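Local coordinates for GAF domain-containing protein (Thermoplasma acidophilum, PDB 4MN7) that probably reduces free methionine-R-sulfoxide to methionine, as a type II enzyme of the GAF-domain fRMsr family, at residues Q89-V93 against K113-S117. The protein carries 1 engineered substitution. Numbering follows the deposited sequence.
Sequences QSEIV and KAAFS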
loop_
_atom_site.group_PDB
_atom_site.type_symbol
_atom_site.label_atom_id
_atom_site.label_comp_id
_atom_site.label_asym_id
_atom_site.label_seq_id
_atom_site.Cartn_x
_atom_site.Cartn_y
_atom_site.Cartn_z
ATOM N N GLN A 89 -10.571 6.008 25.177
ATOM C CA GLN A 89 -11.560 7.026 25.336
ATOM C C GLN A 89 -12.116 7.524 24.066
ATOM O O GLN A 89 -13.142 8.150 24.085
ATOM C CB GLN A 89 -10.943 8.222 26.074
ATOM C CG GLN A 89 -10.616 7.850 27.535
ATOM C CD GLN A 89 -10.206 9.052 28.380
ATOM O OE1 GLN A 89 -11.027 9.668 29.002
ATOM N NE2 GLN A 89 -8.927 9.393 28.354
ATOM N N SER A 90 -11.424 7.350 22.937
ATOM C CA SER A 90 -12.074 7.711 21.660
ATOM C C SER A 90 -11.672 6.740 20.576
ATOM O O SER A 90 -10.639 6.077 20.678
ATOM C CB SER A 90 -11.910 9.208 21.272
ATOM O OG SER A 90 -10.557 9.602 21.214
ATOM N N GLU A 91 -12.521 6.636 19.559
ATOM C CA GLU A 91 -12.345 5.652 18.529
ATOM C C GLU A 91 -12.986 6.130 17.207
ATOM O O GLU A 91 -14.073 6.722 17.196
ATOM C CB GLU A 91 -12.970 4.326 18.944
ATOM C CG GLU A 91 -12.774 3.220 17.884
ATOM C CD GLU A 91 -13.280 1.869 18.302
ATOM O OE1 GLU A 91 -13.893 1.825 19.387
ATOM O OE2 GLU A 91 -13.054 0.867 17.578
ATOM N N ILE A 92 -12.278 5.864 16.102
ATOM C CA ILE A 92 -12.725 6.272 14.778
ATOM C C ILE A 92 -12.585 5.070 13.884
ATOM O O ILE A 92 -11.644 4.290 14.009
ATOM C CB ILE A 92 -11.958 7.480 14.252
ATOM C CG1 ILE A 92 -12.616 8.006 12.980
ATOM C CG2 ILE A 92 -10.518 7.120 14.054
ATOM C CD1 ILE A 92 -12.013 9.261 12.422
ATOM N N VAL A 93 -13.597 4.870 13.071
ATOM C CA VAL A 93 -13.618 3.778 12.137
ATOM C C VAL A 93 -13.917 4.386 10.783
ATOM O O VAL A 93 -14.925 5.031 10.612
ATOM C CB VAL A 93 -14.649 2.736 12.476
ATOM C CG1 VAL A 93 -14.473 1.505 11.585
ATOM C CG2 VAL A 93 -14.536 2.288 13.915
ATOM N N LYS A 113 -9.452 11.627 25.019
ATOM C CA LYS A 113 -10.801 11.904 24.629
ATOM C C LYS A 113 -10.807 12.772 23.374
ATOM O O LYS A 113 -9.928 13.601 23.231
ATOM C CB LYS A 113 -11.438 12.674 25.749
ATOM C CG LYS A 113 -12.961 12.612 25.833
ATOM C CD LYS A 113 -13.421 13.025 27.237
ATOM C CE LYS A 113 -12.397 12.587 28.300
ATOM N NZ LYS A 113 -12.791 12.747 29.725
ATOM N N ALA A 114 -11.862 12.698 22.580
ATOM C CA ALA A 114 -12.001 13.550 21.375
ATOM C C ALA A 114 -10.677 13.694 20.594
ATOM O O ALA A 114 -10.238 14.769 20.283
ATOM C CB ALA A 114 -12.513 14.917 21.779
ATOM N N ALA A 115 -10.005 12.578 20.381
ATOM C CA ALA A 115 -8.720 12.517 19.732
ATOM C C ALA A 115 -8.792 12.858 18.203
ATOM O O ALA A 115 -7.787 13.203 17.620
ATOM C CB ALA A 115 -8.180 11.101 19.878
ATOM N N PHE A 116 -9.940 12.655 17.585
ATOM C CA PHE A 116 -10.056 12.615 16.130
ATOM C C PHE A 116 -10.866 13.798 15.629
ATOM O O PHE A 116 -12.082 13.887 15.808
ATOM C CB PHE A 116 -10.682 11.308 15.711
ATOM C CG PHE A 116 -9.938 10.120 16.230
ATOM C CD1 PHE A 116 -8.702 9.807 15.766
ATOM C CD2 PHE A 116 -10.477 9.332 17.229
ATOM C CE1 PHE A 116 -7.997 8.707 16.248
ATOM C CE2 PHE A 116 -9.766 8.235 17.726
ATOM C CZ PHE A 116 -8.522 7.922 17.238
ATOM N N SER A 117 -10.157 14.745 15.055
ATOM C CA SER A 117 -10.777 15.970 14.545
ATOM C C SER A 117 -11.187 15.773 13.072
ATOM O O SER A 117 -10.942 14.706 12.471
ATOM C CB SER A 117 -9.738 17.113 14.653
ATOM O OG SER A 117 -8.569 16.809 13.873
#
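Ile92 sets its CG2 methyl squarely over the Phe116 ring, 3.5 Å from the centroid and 6° off the ring normal, a CH-pi contact. Ile92 CG1 stands anti to the backbone N (chi1 -171°), which leaves CG2 to drop onto the ring. Ala115 CB covers the opposite face, and the ring edge meets the strand backbone, Phe116 CE2 lying 3.7 Å from Ser90 C. With an alanine in place of Phe116, the methyls of Ile92 and Ala115 would probably lose the ring between them, opening a gap beneath the strand. Two residues back on the strand, the Ser90 hydroxyl accepts the N-H of Ala115, the residue before Phe116, in a fairly straight bond, OG to N 3.1 Å at 159°; a second hydrogen bond, to Lys112 O, ties OG to the same loop. At the exposed end, Gln89 OE1 lies 3.3 Å from Lys113 CE, while Gln89 NE2 is hydrogen-bonded to Asp111 O. Further out, Tyr25 meets the Phe116 ring, and Ile92 also touches Glu121 and Leu124 of helix 118-136. Opposite Ser110 of strand 101-110, Gln89 and Ser90 form a classic beta bulge; from there the loop runs along strand 90-98 to Ser117, the N-cap of helix 118-136, joining the GAF domain's antiparallel sheet to that helix.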